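Lmo0135 protein (Listeria monocytogenes EGD-e, PDB 5ISU) probably binds peptides outside the cell as the solute-binding component of an ABC transporter. Local coordinates at residues A[398-403]-A[407-412]; A[310-315]-A[447-452]. All coordinates share one frame; numbering follows the deposited sequence.

Contact 1 (A[398-403]-A[407-412]); sequences NGYIMG and DAYKSL
Y400, on strand 395-400, meets Y409 and L412 with one aromatic ring. Its CB points toward 407-412, and with CG set between the backbone N and the carbonyl carbon (chi1 53°) the ring lies where CE1 meets Y409 and CD2 meets L412. Y409 turns an edge toward the Y400 face in an offset T-shaped pair, planes at 89°, with Y409 CE2 3.6 Å from Y400 CE1. On the same side of the Y400 ring, but nearer its CD2 and CE2 atoms, L412 CD1 packs 3.5 Å from Y400 CD2. A tyrosine suits this buried place because its carbons serve the packing while its OH hydrogen-bonds to F305 O and Y413 OH.

M402 does most of the remaining work. Its CB sits over one face of Y409 as a CH-pi contact, 3.6 Å from the ring centroid and 17° off the normal. Bends at chi2 and chi3 then fold the thioether back, bringing M402 SD to 3.8 Å from L412 CD1, while M402 CE presses to 3.2 Å from A408 O. An unbranched, flexible methionine can follow all three surfaces in this way. Its backbone N gives a hydrogen bond to a water, which is also hydrogen-bonded to Y409 OH, at 3.1 Å. That hydroxyl further pairs with T310 and T307, so a tyrosine can bury its ring here without stranding its polar end.

G403 follows, with a positive phi at which any CB would jam against the preceding carbonyl; G403 O lies 4.0 Å from Y409 OH. Here the chain, having left strand 395-400 between strands 248-263 and 341-347 of the mixed sheet, turns and packs 407-412, with its 3-10 residues 407-409, back on Y400 and M402, within the two-lobed fold of family 5 solute-binding proteins.

Contact 2 (A[310-315]-A[447-452]); sequences TKYFTD and EIYEKI
Y449 of helix 442-458 packs against Y312 of the 310-315 loop; their CA atoms are the nearest across the two segments. The rings cross obliquely, with Y449 CD2 3.9 Å from Y312 CD2. Their stems also meet, Y449 CB lying 4.1 Å from Y312 CB. Y312 occupies the third position of a type II beta turn from T310 to F313, where a positive phi (76°) is normal, though glycine is more often found there; the turn thrusts its CB at the helix. K311 CB packs over one face of the Y312 ring. Tyrosine fits both sites, since each ring is apolar where it touches and polar at its end: Y449 OH bonds to R445.

E450 comes next along the helix. E450 CG, part of an extended chain, lies 4.2 Å from T314 CG2, so the aliphatic stem of the glutamate and the methyl of the threonine do the touching. T314 OG1 is occupied by the N of K316.

Polar links from the same helix come from D442, at Y312 OH, and from Q453, whose NE2 reaches Y312 O and whose OE1 accepts from T314 N. The two segments themselves thus meet through apolar packing, with polar fixing left to flanking residues.

How the contacts relate
The two contacts share one patch of the fold, their centres 14 Å apart, with contact 1 nested in the chain loop that contact 2 closes. T310 of segment 310-315 joins them: its OG1 lies 2.7 Å from Y409 OH and 2.8 Å from G403 O, both probable hydrogen bonds, so a single threonine hydroxyl meets both segments of contact 1. A looser touch runs from D407 CB to Y449 OH, 4.1 Å apart. The turn of contact 2 is thus tied through T310 to the loop after strand 395-400 and to Y409, while Y312 packs on helix 442-458.

Contact 1 (A[398-403]-A[407-412])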
ATOM      1  N   ASN A 398       5.435  -6.728 -11.499  1.00 50.62           N
ATOM      2  CA  ASN A 398       5.500  -5.989 -10.252  1.00 50.91           C
ATOM      3  C   ASN A 398       4.105  -5.680  -9.734  1.00 46.64           C
ATOM      4  O   ASN A 398       3.085  -6.079 -10.329  1.00 41.83           O
ATOM      5  CB  ASN A 398       6.279  -4.693 -10.501  1.00 56.39           C
ATOM      6  CG  ASN A 398       7.169  -4.302  -9.333  1.00 62.45           C
ATOM      7  OD1 ASN A 398       6.923  -4.648  -8.164  1.00 62.43           O
ATOM      8  ND2 ASN A 398       8.235  -3.594  -9.654  1.00 66.77           N
ATOM      9  N   GLY A 399       4.068  -4.968  -8.619  1.00 45.26           N
ATOM     10  CA  GLY A 399       2.806  -4.564  -8.025  1.00 43.73           C
ATOM     11  C   GLY A 399       2.981  -3.418  -7.079  1.00 42.30           C
ATOM     12  O   GLY A 399       4.081  -3.154  -6.642  1.00 46.03           O
ATOM     13  N   TYR A 400       1.903  -2.695  -6.814  1.00 41.63           N
ATOM     14  CA  TYR A 400       1.942  -1.609  -5.848  1.00 41.46           C
ATOM     15  C   TYR A 400       0.614  -1.296  -5.195  1.00 41.62           C
ATOM     16  O   TYR A 400      -0.452  -1.570  -5.743  1.00 40.94           O
ATOM     17  CB  TYR A 400       2.528  -0.321  -6.440  1.00 42.81           C
ATOM     18  CG  TYR A 400       1.918   0.230  -7.749  1.00 41.33           C
ATOM     19  CD1 TYR A 400       0.568   0.587  -7.862  1.00 40.53           C
ATOM     20  CD2 TYR A 400       2.732   0.486  -8.836  1.00 42.11           C
ATOM     21  CE1 TYR A 400       0.052   1.106  -9.055  1.00 38.40           C
ATOM     22  CE2 TYR A 400       2.227   1.013 -10.015  1.00 41.42           C
ATOM     23  CZ  TYR A 400       0.900   1.331 -10.118  1.00 38.95           C
ATOM     24  OH  TYR A 400       0.467   1.862 -11.309  1.00 38.65           O
ATOM     25  N   ILE A 401       0.716  -0.711  -4.007  1.00 42.96           N
ATOM     26  CA  ILE A 401      -0.403  -0.236  -3.208  1.00 44.09           C
ATOM     27  C   ILE A 401      -0.003   1.221  -2.930  1.00 47.89           C
ATOM     28  O   ILE A 401       0.807   1.483  -2.029  1.00 51.41           O
ATOM     29  CB  ILE A 401      -0.517  -1.041  -1.906  1.00 44.43           C
ATOM     30  CG1 ILE A 401      -0.664  -2.545  -2.211  1.00 43.98           C
ATOM     31  CG2 ILE A 401      -1.677  -0.531  -1.065  1.00 44.70           C
ATOM     32  CD1 ILE A 401      -0.507  -3.440  -0.995  1.00 43.20           C
ATOM     33  N   MET A 402      -0.566   2.172  -3.681  1.00 49.20           N
ATOM     34  CA  MET A 402      -0.111   3.573  -3.589  1.00 51.09           C
ATOM     35  C   MET A 402      -0.878   4.622  -2.795  1.00 51.62           C
ATOM     36  O   MET A 402      -0.364   5.742  -2.634  1.00 56.45           O
ATOM     37  CB  MET A 402       0.085   4.124  -4.999  1.00 49.93           C
ATOM     38  CG  MET A 402       1.181   3.453  -5.768  1.00 50.25           C
ATOM     39  SD  MET A 402       2.754   3.455  -4.911  1.00 55.09           S
ATOM     40  CE  MET A 402       3.140   5.195  -4.773  1.00 55.15           C
ATOM     41  N   GLY A 403      -2.066   4.320  -2.305  1.00 48.21           N
ATOM     42  CA  GLY A 403      -2.802   5.356  -1.574  1.00 47.19           C
ATOM     43  C   GLY A 403      -3.938   5.993  -2.385  1.00 45.67           C
ATOM     44  O   GLY A 403      -4.151   5.660  -3.570  1.00 42.41           O
ATOM     45  N   ASP A 407      -1.260  11.794  -6.899  1.00 46.32           N
ATOM     46  CA  ASP A 407       0.068  12.454  -6.883  1.00 47.21           C
ATOM     47  C   ASP A 407       1.168  11.515  -6.354  1.00 48.16           C
ATOM     48  O   ASP A 407       2.320  11.613  -6.766  1.00 50.53           O
ATOM     49  CB  ASP A 407       0.037  13.709  -6.028  1.00 48.56           C
ATOM     50  CG  ASP A 407       1.355  14.486  -6.073  1.00 52.37           C
ATOM     51  OD1 ASP A 407       1.751  14.957  -7.166  1.00 51.80           O
ATOM     52  OD2 ASP A 407       1.979  14.662  -5.004  1.00 55.60           O
ATOM     53  N   ALA A 408       0.813  10.587  -5.467  1.00 45.25           N
ATOM     54  CA  ALA A 408       1.810   9.657  -4.931  1.00 47.09           C
ATOM     55  C   ALA A 408       2.405   8.727  -6.014  1.00 46.90           C
ATOM     56  O   ALA A 408       3.503   8.194  -5.840  1.00 48.72           O
ATOM     57  CB  ALA A 408       1.220   8.833  -3.773  1.00 45.25           C
ATOM     58  N   TYR A 409       1.696   8.571  -7.134  1.00 45.95           N
ATOM     59  CA  TYR A 409       2.141   7.707  -8.220  1.00 44.71           C
ATOM     60  C   TYR A 409       3.239   8.315  -9.081  1.00 45.57           C
ATOM     61  O   TYR A 409       3.799   7.614  -9.919  1.00 45.82           O
ATOM     62  CB  TYR A 409       0.969   7.332  -9.128  1.00 43.25           C
ATOM     63  CG  TYR A 409      -0.126   6.464  -8.525  1.00 41.53           C
ATOM     64  CD1 TYR A 409      -0.998   6.954  -7.563  1.00 41.92           C
ATOM     65  CD2 TYR A 409      -0.363   5.192  -9.016  1.00 40.45           C
ATOM     66  CE1 TYR A 409      -2.030   6.174  -7.063  1.00 39.32           C
ATOM     67  CE2 TYR A 409      -1.385   4.407  -8.525  1.00 40.41           C
ATOM     68  CZ  TYR A 409      -2.222   4.902  -7.559  1.00 40.28           C
ATOM     69  OH  TYR A 409      -3.244   4.090  -7.088  1.00 39.91           O
ATOM     70  N   LYS A 410       3.545   9.594  -8.890  1.00 48.08           N
ATOM     71  CA  LYS A 410       4.607  10.269  -9.671  1.00 51.95           C
ATOM     72  C   LYS A 410       5.948   9.548  -9.721  1.00 53.00           C
ATOM     73  O   LYS A 410       6.596   9.525 -10.772  1.00 52.80           O
ATOM     74  CB  LYS A 410       4.908  11.654  -9.096  1.00 56.30           C
ATOM     75  CG  LYS A 410       3.866  12.713  -9.372  1.00 60.84           C
ATOM     76  CD  LYS A 410       4.315  14.103  -8.919  1.00 64.26           C
ATOM     77  CE  LYS A 410       4.664  14.150  -7.438  1.00 65.59           C
ATOM     78  NZ  LYS A 410       4.678  15.559  -6.956  1.00 66.99           N
ATOM     79  N   SER A 411       6.367   9.003  -8.572  1.00 53.57           N
ATOM     80  CA  SER A 411       7.661   8.317  -8.418  1.00 54.11           C
ATOM     81  C   SER A 411       7.787   7.022  -9.253  1.00 54.17           C
ATOM     82  O   SER A 411       8.861   6.411  -9.327  1.00 53.35           O
ATOM     83  CB  SER A 411       7.920   8.034  -6.929  1.00 56.71           C
ATOM     84  OG  SER A 411       6.885   7.221  -6.366  1.00 60.33           O
ATOM     85  N   LEU A 412       6.680   6.614  -9.873  1.00 53.92           N
ATOM     86  CA  LEU A 412       6.643   5.435 -10.743  1.00 53.52           C
ATOM     87  C   LEU A 412       6.549   5.822 -12.217  1.00 51.95           C
ATOM     88  O   LEU A 412       6.694   4.957 -13.085  1.00 51.97           O
ATOM     89  CB  LEU A 412       5.422   4.570 -10.408  1.00 51.43           C
ATOM     90  CG  LEU A 412       5.368   3.914  -9.032  1.00 53.17           C
ATOM     91  CD1 LEU A 412       3.933   3.797  -8.548  1.00 53.25           C
ATOM     92  CD2 LEU A 412       6.061   2.563  -9.050  1.00 54.03           C
TER
HETATM   93  O   HOH W   1      -2.625   1.564  -5.357  1.00 57.56           O

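Contact 2 (A[310-315]-A[447-452])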
ATOM      1  N   THR A 310      -8.167   5.289  -5.550  1.00 38.25           N
ATOM      2  CA  THR A 310      -7.480   6.560  -5.792  1.00 38.51           C
ATOM      3  C   THR A 310      -8.364   7.576  -6.470  1.00 38.51           C
ATOM      4  O   THR A 310      -8.938   7.277  -7.506  1.00 38.32           O
ATOM      5  CB  THR A 310      -6.245   6.345  -6.680  1.00 37.70           C
ATOM      6  OG1 THR A 310      -5.390   5.354  -6.090  1.00 38.61           O
ATOM      7  CG2 THR A 310      -5.475   7.645  -6.860  1.00 38.34           C
ATOM      8  N   LYS A 311      -8.431   8.795  -5.931  1.00 41.50           N
ATOM      9  CA  LYS A 311      -9.240   9.847  -6.562  1.00 43.91           C
ATOM     10  C   LYS A 311      -8.969  10.002  -8.042  1.00 41.56           C
ATOM     11  O   LYS A 311      -7.824   9.950  -8.485  1.00 39.62           O
ATOM     12  CB  LYS A 311      -9.088  11.222  -5.917  1.00 48.50           C
ATOM     13  CG  LYS A 311      -9.964  11.436  -4.712  1.00 54.40           C
ATOM     14  CD  LYS A 311     -10.216  12.908  -4.459  1.00 60.29           C
ATOM     15  CE  LYS A 311      -8.945  13.710  -4.252  1.00 61.79           C
ATOM     16  NZ  LYS A 311      -9.313  15.122  -3.945  1.00 66.44           N
ATOM     17  N   TYR A 312     -10.062  10.201  -8.779  1.00 42.23           N
ATOM     18  CA  TYR A 312     -10.062  10.408 -10.223  1.00 42.18           C
ATOM     19  C   TYR A 312      -9.837   9.123 -11.023  1.00 40.78           C
ATOM     20  O   TYR A 312      -9.647   9.157 -12.245  1.00 39.93           O
ATOM     21  CB  TYR A 312      -9.107  11.548 -10.614  1.00 44.02           C
ATOM     22  CG  TYR A 312      -9.288  12.764  -9.709  1.00 47.42           C
ATOM     23  CD1 TYR A 312     -10.532  13.369  -9.560  1.00 49.39           C
ATOM     24  CD2 TYR A 312      -8.220  13.294  -8.998  1.00 49.91           C
ATOM     25  CE1 TYR A 312     -10.706  14.468  -8.735  1.00 53.35           C
ATOM     26  CE2 TYR A 312      -8.376  14.402  -8.169  1.00 52.66           C
ATOM     27  CZ  TYR A 312      -9.620  14.980  -8.031  1.00 54.24           C
ATOM     28  OH  TYR A 312      -9.772  16.066  -7.205  1.00 56.03           O
ATOM     29  N   PHE A 313      -9.901   7.980 -10.351  1.00 39.24           N
ATOM     30  CA  PHE A 313      -9.805   6.725 -11.057  1.00 40.70           C
ATOM     31  C   PHE A 313     -10.910   6.684 -12.116  1.00 42.91           C
ATOM     32  O   PHE A 313     -12.013   7.151 -11.857  1.00 41.72           O
ATOM     33  CB  PHE A 313     -10.035   5.548 -10.113  1.00 40.23           C
ATOM     34  CG  PHE A 313     -10.249   4.238 -10.826  1.00 38.28           C
ATOM     35  CD1 PHE A 313      -9.183   3.432 -11.145  1.00 37.87           C
ATOM     36  CD2 PHE A 313     -11.535   3.817 -11.179  1.00 42.18           C
ATOM     37  CE1 PHE A 313      -9.374   2.219 -11.814  1.00 38.99           C
ATOM     38  CE2 PHE A 313     -11.736   2.599 -11.841  1.00 41.04           C
ATOM     39  CZ  PHE A 313     -10.651   1.810 -12.173  1.00 38.47           C
ATOM     40  N   THR A 314     -10.590   6.155 -13.299  1.00 44.74           N
ATOM     41  CA  THR A 314     -11.589   5.930 -14.355  1.00 47.26           C
ATOM     42  C   THR A 314     -11.204   4.659 -15.095  1.00 45.89           C
ATOM     43  O   THR A 314     -10.037   4.458 -15.389  1.00 43.55           O
ATOM     44  CB  THR A 314     -11.753   7.103 -15.356  1.00 50.75           C
ATOM     45  OG1 THR A 314     -12.708   6.733 -16.362  1.00 54.34           O
ATOM     46  CG2 THR A 314     -10.455   7.443 -16.060  1.00 50.54           C
ATOM     47  N   ASP A 315     -12.184   3.799 -15.378  1.00 47.09           N
ATOM     48  CA  ASP A 315     -11.921   2.556 -16.123  1.00 49.42           C
ATOM     49  C   ASP A 315     -12.130   2.752 -17.625  1.00 49.20           C
ATOM     50  O   ASP A 315     -12.100   1.776 -18.385  1.00 50.16           O
ATOM     51  CB  ASP A 315     -12.778   1.378 -15.603  1.00 52.33           C
ATOM     52  CG  ASP A 315     -14.285   1.536 -15.901  1.00 58.78           C
ATOM     53  OD1 ASP A 315     -14.704   2.483 -16.610  1.00 59.57           O
ATOM     54  OD2 ASP A 315     -15.058   0.684 -15.417  1.00 66.59           O
ATOM     55  N   GLU A 447      -9.826  16.372 -14.740  1.00 52.21           N
ATOM     56  CA  GLU A 447      -9.433  16.341 -16.160  1.00 55.67           C
ATOM     57  C   GLU A 447      -7.946  16.044 -16.372  1.00 51.88           C
ATOM     58  O   GLU A 447      -7.593  15.321 -17.291  1.00 51.71           O
ATOM     59  CB  GLU A 447      -9.816  17.644 -16.882  1.00 60.10           C
ATOM     60  CG  GLU A 447     -11.317  17.826 -17.037  1.00 66.42           C
ATOM     61  CD  GLU A 447     -11.721  19.069 -17.827  1.00 75.37           C
ATOM     62  OE1 GLU A 447     -10.849  19.865 -18.258  1.00 77.44           O
ATOM     63  OE2 GLU A 447     -12.942  19.248 -18.026  1.00 82.76           O
ATOM     64  N   ILE A 448      -7.094  16.576 -15.499  1.00 50.54           N
ATOM     65  CA  ILE A 448      -5.648  16.362 -15.601  1.00 49.26           C
ATOM     66  C   ILE A 448      -5.282  14.896 -15.361  1.00 45.74           C
ATOM     67  O   ILE A 448      -4.540  14.304 -16.151  1.00 44.55           O
ATOM     68  CB  ILE A 448      -4.861  17.281 -14.630  1.00 49.98           C
ATOM     69  CG1 ILE A 448      -5.025  18.737 -15.066  1.00 51.77           C
ATOM     70  CG2 ILE A 448      -3.372  16.922 -14.628  1.00 49.42           C
ATOM     71  CD1 ILE A 448      -4.620  19.755 -14.019  1.00 52.69           C
ATOM     72  N   TYR A 449      -5.783  14.305 -14.284  1.00 42.60           N
ATOM     73  CA  TYR A 449      -5.458  12.902 -14.032  1.00 41.88           C
ATOM     74  C   TYR A 449      -6.137  11.952 -15.040  1.00 42.40           C
ATOM     75  O   TYR A 449      -5.634  10.854 -15.281  1.00 41.38           O
ATOM     76  CB  TYR A 449      -5.671  12.515 -12.572  1.00 40.18           C
ATOM     77  CG  TYR A 449      -4.657  13.212 -11.681  1.00 40.31           C
ATOM     78  CD1 TYR A 449      -3.337  12.772 -11.617  1.00 39.66           C
ATOM     79  CD2 TYR A 449      -5.012  14.321 -10.933  1.00 39.67           C
ATOM     80  CE1 TYR A 449      -2.401  13.429 -10.835  1.00 40.24           C
ATOM     81  CE2 TYR A 449      -4.089  14.980 -10.146  1.00 41.01           C
ATOM     82  CZ  TYR A 449      -2.789  14.535 -10.094  1.00 41.26           C
ATOM     83  OH  TYR A 449      -1.899  15.194  -9.270  1.00 42.96           O
ATOM     84  N   GLU A 450      -7.238  12.382 -15.651  1.00 44.78           N
ATOM     85  CA  GLU A 450      -7.854  11.570 -16.722  1.00 45.65           C
ATOM     86  C   GLU A 450      -6.931  11.532 -17.937  1.00 44.24           C
ATOM     87  O   GLU A 450      -6.720  10.454 -18.515  1.00 42.39           O
ATOM     88  CB  GLU A 450      -9.251  12.047 -17.087  1.00 47.90           C
ATOM     89  CG  GLU A 450     -10.259  11.674 -16.012  1.00 52.85           C
ATOM     90  CD  GLU A 450     -11.683  12.089 -16.331  1.00 59.12           C
ATOM     91  OE1 GLU A 450     -11.897  12.968 -17.202  1.00 66.41           O
ATOM     92  OE2 GLU A 450     -12.599  11.531 -15.690  1.00 62.31           O
ATOM     93  N   LYS A 451      -6.331  12.672 -18.282  1.00 43.08           N
ATOM     94  CA  LYS A 451      -5.410  12.692 -19.405  1.00 46.18           C
ATOM     95  C   LYS A 451      -4.201  11.844 -19.115  1.00 43.06           C
ATOM     96  O   LYS A 451      -3.722  11.155 -20.000  1.00 42.67           O
ATOM     97  CB  LYS A 451      -4.976  14.112 -19.836  1.00 51.97           C
ATOM     98  CG  LYS A 451      -6.050  14.863 -20.612  1.00 58.67           C
ATOM     99  CD  LYS A 451      -5.469  15.867 -21.621  1.00 65.74           C
ATOM    100  CE  LYS A 451      -4.802  17.084 -20.995  1.00 68.37           C
ATOM    101  NZ  LYS A 451      -5.785  18.027 -20.392  1.00 71.57           N
ATOM    102  N   ILE A 452      -3.708  11.902 -17.882  1.00 43.34           N
ATOM    103  CA  ILE A 452      -2.540  11.107 -17.462  1.00 42.65           C
ATOM    104  C   ILE A 452      -2.837   9.613 -17.615  1.00 40.23           C
ATOM    105  O   ILE A 452      -2.046   8.881 -18.221  1.00 38.24           O
ATOM    106  CB  ILE A 452      -2.086  11.474 -16.031  1.00 44.07           C
ATOM    107  CG1 ILE A 452      -1.569  12.925 -16.019  1.00 45.43           C
ATOM    108  CG2 ILE A 452      -0.993  10.523 -15.549  1.00 43.21           C
ATOM    109  CD1 ILE A 452      -1.240  13.463 -14.650  1.00 45.43           C
TER